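Local coordinates for carboxylesterase (Uncultured bacterium, PDB 5GMX), which hydrolyses carboxylic ester bonds as a family VIII carboxylesterase of the beta-lactamase clan and also acts on oxyimino cephalosporins, at residues Tyr136-Leu141 with Glu262-Asn267; Glu171-Val176 with Lys181-Leu186. One frame throughout, in Å; residues are numbered along the deposited sequence.

Contact 1: Tyr136-Leu141 with Glu262-Asn267; sequences YDWDKL and EVPGAN
Trp138 reaches across to the 262-267 loop with the edge of its six-membered ring, and Pro264 meets that edge. CZ3 of Trp138 lies 3.6 Å from CD of Pro264, near the plane of the indole, while CH2 is 3.9 Å from CG, so two corners of the tryptophan touch two methylenes of the proline. The same edge meets the backbone two residues earlier: Glu262 O sits 3.6 Å from Trp138 CZ3, near the ring plane, where the slightly positive ring C-H groups can face a carbonyl oxygen. With CG anti to the backbone N (chi1 -176°), the indole is directed at the loop. Its NE1 donates to Glu171, which helps fix the ring's rotation, and His167 stacks on it. A long flat side chain thus suits the place: its edge packs against the compact proline ring and its one polar atom has a partner. Tyr136 adds a looser touch, its CD1 4.3 Å from Val263 CG2 at the ring edge. No direct hydrogen bond joins the segments; instead a water donates to Tyr136 O at 3.0 Å and accepts from Glu262 N at 2.9 Å. Within the loop, Val263 O receives Ala266 N and Asn267 N from opposite faces of its plane, a compact turn. Asp137, the N-cap of helix 138-146, accepts a weak bond from Lys140 N. Around the contact, Tyr136 also packs on helix 256-260, and Leu183 of helix 183-192 touches Trp138, Glu262 and Pro264; Gly265 O accepts from Lys74, a ligand-pocket residue.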
loop_
_atom_site.group_PDB
_atom_site.type_symbol
_atom_site.label_atom_id
_atom_site.label_comp_id
_atom_site.label_asym_id
_atom_site.label_seq_id
_atom_site.Cartn_x
_atom_site.Cartn_y
_atom_site.Cartn_z
ATOM N N TYR A 136 0.042 10.954 -14.751
ATOM C CA TYR A 136 -0.908 10.040 -15.390
ATOM C C TYR A 136 -0.350 9.395 -16.667
ATOM O O TYR A 136 -0.891 8.405 -17.151
ATOM C CB TYR A 136 -2.226 10.760 -15.686
ATOM C CG TYR A 136 -2.820 11.434 -14.468
ATOM C CD1 TYR A 136 -2.490 11.009 -13.185
ATOM C CD2 TYR A 136 -3.700 12.500 -14.596
ATOM C CE1 TYR A 136 -3.021 11.618 -12.073
ATOM C CE2 TYR A 136 -4.239 13.113 -13.485
ATOM C CZ TYR A 136 -3.894 12.669 -12.225
ATOM O OH TYR A 136 -4.414 13.274 -11.108
ATOM N N ASP A 137 0.743 9.934 -17.200
ATOM C CA ASP A 137 1.356 9.358 -18.395
ATOM C C ASP A 137 2.434 8.354 -17.995
ATOM O O ASP A 137 3.591 8.722 -17.766
ATOM C CB ASP A 137 1.945 10.457 -19.282
ATOM C CG ASP A 137 2.385 9.945 -20.659
ATOM O OD1 ASP A 137 2.721 8.746 -20.805
ATOM O OD2 ASP A 137 2.387 10.758 -21.610
ATOM N N TRP A 138 2.048 7.081 -17.942
ATOM C CA TRP A 138 2.887 6.022 -17.379
ATOM C C TRP A 138 4.263 5.880 -18.038
ATOM O O TRP A 138 5.308 5.937 -17.367
ATOM C CB TRP A 138 2.154 4.682 -17.463
ATOM C CG TRP A 138 2.915 3.566 -16.826
ATOM C CD1 TRP A 138 3.879 2.791 -17.406
ATOM C CD2 TRP A 138 2.789 3.107 -15.475
ATOM N NE1 TRP A 138 4.356 1.875 -16.500
ATOM C CE2 TRP A 138 3.705 2.050 -15.306
ATOM C CE3 TRP A 138 1.984 3.482 -14.394
ATOM C CZ2 TRP A 138 3.835 1.358 -14.100
ATOM C CZ3 TRP A 138 2.116 2.795 -13.194
ATOM C CH2 TRP A 138 3.032 1.745 -13.058
ATOM N N ASP A 139 4.256 5.670 -19.348
ATOM C CA ASP A 139 5.484 5.399 -20.089
ATOM C C ASP A 139 6.443 6.584 -20.054
ATOM O O ASP A 139 7.660 6.411 -20.012
ATOM C CB ASP A 139 5.150 5.024 -21.532
ATOM C CG ASP A 139 4.320 3.751 -21.621
ATOM O OD1 ASP A 139 4.464 2.884 -20.727
ATOM O OD2 ASP A 139 3.523 3.622 -22.580
ATOM N N LYS A 140 5.883 7.786 -20.081
ATOM C CA LYS A 140 6.684 9.003 -20.070
ATOM C C LYS A 140 7.365 9.210 -18.708
ATOM O O LYS A 140 8.566 9.508 -18.628
ATOM C CB LYS A 140 5.809 10.205 -20.430
ATOM C CG LYS A 140 6.552 11.518 -20.511
ATOM C CD LYS A 140 5.631 12.612 -21.033
ATOM C CE LYS A 140 6.149 13.990 -20.671
ATOM N NZ LYS A 140 7.404 14.280 -21.418
ATOM N N LEU A 141 6.597 9.042 -17.634
ATOM C CA LEU A 141 7.155 9.152 -16.291
ATOM C C LEU A 141 8.245 8.101 -16.057
ATOM O O LEU A 141 9.308 8.410 -15.511
ATOM C CB LEU A 141 6.063 9.014 -15.237
ATOM C CG LEU A 141 6.559 9.301 -13.821
ATOM C CD1 LEU A 141 6.898 10.773 -13.673
ATOM C CD2 LEU A 141 5.518 8.889 -12.797
ATOM N N GLU A 262 -3.282 5.307 -13.039
ATOM C CA GLU A 262 -2.560 4.336 -12.231
ATOM C C GLU A 262 -1.334 4.997 -11.605
ATOM O O GLU A 262 -0.349 5.279 -12.278
ATOM C CB GLU A 262 -2.178 3.108 -13.054
ATOM C CG GLU A 262 -3.399 2.310 -13.466
ATOM C CD GLU A 262 -3.067 0.913 -13.944
ATOM O OE1 GLU A 262 -4.000 0.216 -14.414
ATOM O OE2 GLU A 262 -1.893 0.501 -13.821
ATOM N N VAL A 263 -1.445 5.293 -10.314
ATOM C CA VAL A 263 -0.346 5.856 -9.535
ATOM C C VAL A 263 -0.170 4.975 -8.311
ATOM O O VAL A 263 -0.586 5.338 -7.210
ATOM C CB VAL A 263 -0.622 7.316 -9.106
ATOM C CG1 VAL A 263 0.645 7.964 -8.549
ATOM C CG2 VAL A 263 -1.133 8.129 -10.288
ATOM N N PRO A 264 0.449 3.805 -8.503
ATOM C CA PRO A 264 0.469 2.734 -7.497
ATOM C C PRO A 264 1.268 3.057 -6.223
ATOM O O PRO A 264 1.295 2.245 -5.304
ATOM C CB PRO A 264 1.106 1.563 -8.254
ATOM C CG PRO A 264 0.964 1.915 -9.725
ATOM C CD PRO A 264 1.113 3.401 -9.753
ATOM N N GLY A 265 1.913 4.216 -6.161
ATOM C CA GLY A 265 2.499 4.636 -4.904
ATOM C C GLY A 265 1.479 5.295 -3.980
ATOM O O GLY A 265 1.737 5.461 -2.790
ATOM N N ALA A 266 0.318 5.682 -4.512
ATOM C CA ALA A 266 -0.554 6.577 -3.752
ATOM C C ALA A 266 -2.046 6.604 -4.104
ATOM O O ALA A 266 -2.811 7.241 -3.387
ATOM C CB ALA A 266 -0.006 8.001 -3.858
ATOM N N ASN A 267 -2.488 5.956 -5.174
ATOM C CA ASN A 267 -3.873 6.203 -5.566
ATOM C C ASN A 267 -4.798 4.991 -5.534
ATOM O O ASN A 267 -5.838 4.976 -6.194
ATOM C CB ASN A 267 -3.917 6.865 -6.950
ATOM C CG ASN A 267 -3.948 5.876 -8.091
ATOM O OD1 ASN A 267 -3.339 4.799 -8.039
ATOM N ND2 ASN A 267 -4.674 6.243 -9.147
HETATM O O HOH W 1 -2.125 6.225 -15.525
#

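Contact 2: Glu171-Val176 with Lys181-Leu186; sequences EVARRV and KSLGQL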
loop_
_atom_site.group_PDB
_atom_site.type_symbol
_atom_site.label_atom_id
_atom_site.label_comp_id
_atom_site.label_asym_id
_atom_site.label_seq_id
_atom_site.Cartn_x
_atom_site.Cartn_y
_atom_site.Cartn_z
ATOM N N GLU A 171 6.774 -0.971 -13.303
ATOM C CA GLU A 171 7.365 -1.093 -14.625
ATOM C C GLU A 171 8.214 -2.351 -14.697
ATOM O O GLU A 171 8.271 -3.005 -15.746
ATOM C CB GLU A 171 8.186 0.142 -14.992
ATOM C CG GLU A 171 8.786 0.101 -16.400
ATOM C CD GLU A 171 7.747 0.004 -17.529
ATOM O OE1 GLU A 171 6.526 0.079 -17.266
ATOM O OE2 GLU A 171 8.165 -0.153 -18.696
ATOM N N VAL A 172 8.864 -2.711 -13.595
ATOM C CA VAL A 172 9.540 -4.011 -13.602
ATOM C C VAL A 172 8.526 -5.143 -13.839
ATOM O O VAL A 172 8.716 -6.031 -14.721
ATOM C CB VAL A 172 10.299 -4.258 -12.292
ATOM C CG1 VAL A 172 10.834 -5.684 -12.238
ATOM C CG2 VAL A 172 11.434 -3.258 -12.163
ATOM N N ALA A 173 7.427 -5.066 -13.084
ATOM C CA ALA A 173 6.341 -6.038 -13.219
ATOM C C ALA A 173 5.809 -6.146 -14.649
ATOM O O ALA A 173 5.566 -7.249 -15.139
ATOM C CB ALA A 173 5.200 -5.681 -12.268
ATOM N N ARG A 174 5.634 -5.001 -15.302
ATOM C CA ARG A 174 5.108 -4.949 -16.656
ATOM C C ARG A 174 6.115 -5.505 -17.640
ATOM O O ARG A 174 5.734 -6.169 -18.601
ATOM C CB ARG A 174 4.741 -3.514 -17.052
ATOM C CG ARG A 174 3.561 -2.925 -16.310
ATOM C CD ARG A 174 3.187 -1.549 -16.858
ATOM N NE ARG A 174 2.683 -1.600 -18.229
ATOM C CZ ARG A 174 3.310 -1.080 -19.283
ATOM N NH1 ARG A 174 4.473 -0.461 -19.128
ATOM N NH2 ARG A 174 2.772 -1.172 -20.497
ATOM N N ARG A 175 7.397 -5.229 -17.408
ATOM C CA ARG A 175 8.425 -5.688 -18.340
ATOM C C ARG A 175 8.557 -7.201 -18.347
ATOM O O ARG A 175 8.746 -7.791 -19.415
ATOM C CB ARG A 175 9.796 -5.079 -18.029
ATOM C CG ARG A 175 9.904 -3.582 -18.245
ATOM C CD ARG A 175 9.817 -3.195 -19.704
ATOM N NE ARG A 175 9.834 -1.740 -19.856
ATOM C CZ ARG A 175 10.725 -1.072 -20.580
ATOM N NH1 ARG A 175 11.674 -1.728 -21.245
ATOM N NH2 ARG A 175 10.657 0.250 -20.656
ATOM N N VAL A 176 8.454 -7.847 -17.183
ATOM C CA VAL A 176 8.605 -9.309 -17.205
ATOM C C VAL A 176 7.329 -10.030 -17.640
ATOM O O VAL A 176 7.321 -11.257 -17.780
ATOM C CB VAL A 176 9.045 -9.883 -15.841
ATOM C CG1 VAL A 176 10.327 -9.203 -15.377
ATOM C CG2 VAL A 176 7.941 -9.756 -14.804
ATOM N N LYS A 181 -0.059 -5.980 -19.966
ATOM C CA LYS A 181 -1.038 -5.457 -19.003
ATOM C C LYS A 181 -0.498 -4.306 -18.158
ATOM O O LYS A 181 0.701 -4.235 -17.895
ATOM C CB LYS A 181 -1.520 -6.580 -18.087
ATOM C CG LYS A 181 -2.269 -7.686 -18.803
ATOM C CD LYS A 181 -2.077 -9.016 -18.112
ATOM C CE LYS A 181 -2.756 -10.137 -18.886
ATOM N NZ LYS A 181 -4.182 -9.805 -19.166
ATOM N N SER A 182 -1.382 -3.419 -17.716
ATOM C CA SER A 182 -0.981 -2.357 -16.796
ATOM C C SER A 182 -0.731 -2.942 -15.399
ATOM O O SER A 182 -1.102 -4.090 -15.135
ATOM C CB SER A 182 -2.043 -1.263 -16.734
ATOM O OG SER A 182 -3.195 -1.736 -16.061
ATOM N N LEU A 183 -0.114 -2.172 -14.503
ATOM C CA LEU A 183 0.128 -2.697 -13.159
ATOM C C LEU A 183 -1.197 -2.972 -12.444
ATOM O O LEU A 183 -1.333 -3.976 -11.742
ATOM C CB LEU A 183 0.976 -1.744 -12.311
ATOM C CG LEU A 183 1.159 -2.432 -10.943
ATOM C CD1 LEU A 183 2.281 -3.459 -10.939
ATOM C CD2 LEU A 183 1.282 -1.493 -9.788
ATOM N N GLY A 184 -2.179 -2.093 -12.651
ATOM C CA GLY A 184 -3.512 -2.280 -12.105
ATOM C C GLY A 184 -4.186 -3.584 -12.522
ATOM O O GLY A 184 -4.858 -4.238 -11.713
ATOM N N GLN A 185 -4.018 -3.966 -13.784
ATOM C CA GLN A 185 -4.608 -5.205 -14.279
ATOM C C GLN A 185 -3.852 -6.428 -13.771
ATOM O O GLN A 185 -4.441 -7.488 -13.585
ATOM C CB GLN A 185 -4.665 -5.217 -15.803
ATOM C CG GLN A 185 -5.434 -4.069 -16.412
ATOM C CD GLN A 185 -5.195 -3.975 -17.913
ATOM O OE1 GLN A 185 -5.249 -4.984 -18.625
ATOM N NE2 GLN A 185 -4.901 -2.766 -18.397
ATOM N N LEU A 186 -2.541 -6.302 -13.607
ATOM C CA LEU A 186 -1.759 -7.377 -13.005
ATOM C C LEU A 186 -2.190 -7.589 -11.556
ATOM O O LEU A 186 -2.319 -8.722 -11.105
ATOM C CB LEU A 186 -0.269 -7.074 -13.081
ATOM C CG LEU A 186 0.376 -7.191 -14.451
ATOM C CD1 LEU A 186 1.791 -6.602 -14.421
ATOM C CD2 LEU A 186 0.396 -8.664 -14.876
HETATM O O HOH W 2 2.504 -6.256 -18.575
#
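Arg174 and Leu183 bring the two backbones closest, their CA atoms 6.5 Å apart, where the last turns of helix 165-175 face the start of helix 183-192. A water joins the chains here, donating to Arg174 O at 3.2 Å and accepting from Lys181 N at 2.9 Å. The aliphatic part of Arg174 lies along the backbone of Lys181 and Ser182: CG is 3.5 Å from Lys181 O, and NE gives that oxygen a weak hydrogen bond of 3.3 Å. A bend at chi3 (66°) turns the guanidinium back toward its own helix, where NH1 forms a salt bridge of 2.8 Å with Glu171 OE1, nearly in the guanidinium plane and on the syn lone pair. Glu171 OE2 takes Arg175 NE, so one carboxylate ties two arginines. The apolar side of the contact is made by the small Ala173, whose CB lies 3.9 Å from Leu183 CD1 and 4.1 Å from Leu186 CD1. Ser182 suits the N-cap, its OG accepting from Gln185 N and also hydrogen-bonded to Glu262 OE1 of the neighbouring loop. Ala173 and Leu183 also pack on Val80 of helix 72-86, while Arg174 and Leu183 touch Trp138 of helix 138-146.

Overall arrangement
From the N terminus, the chain passes through helix 72-86 before reaching 136-141, the first half of contact 1. Helix 165-175 and helix 183-192 follow, and contact 2 closes the short turn between them, with four residues separating its segments. The 262-267 loop, separated from 136-141 by 120 residues, then completes contact 1, so contact 2 is nested inside that larger loop. The two, with centres about 12 Å apart, meet directly: the carboxylate of Glu262 probably hydrogen-bonds Ser182 OG and Gly184 N at the start of helix 183-192. Together they tie three helices of the helical region to a loop near the ligand pocket.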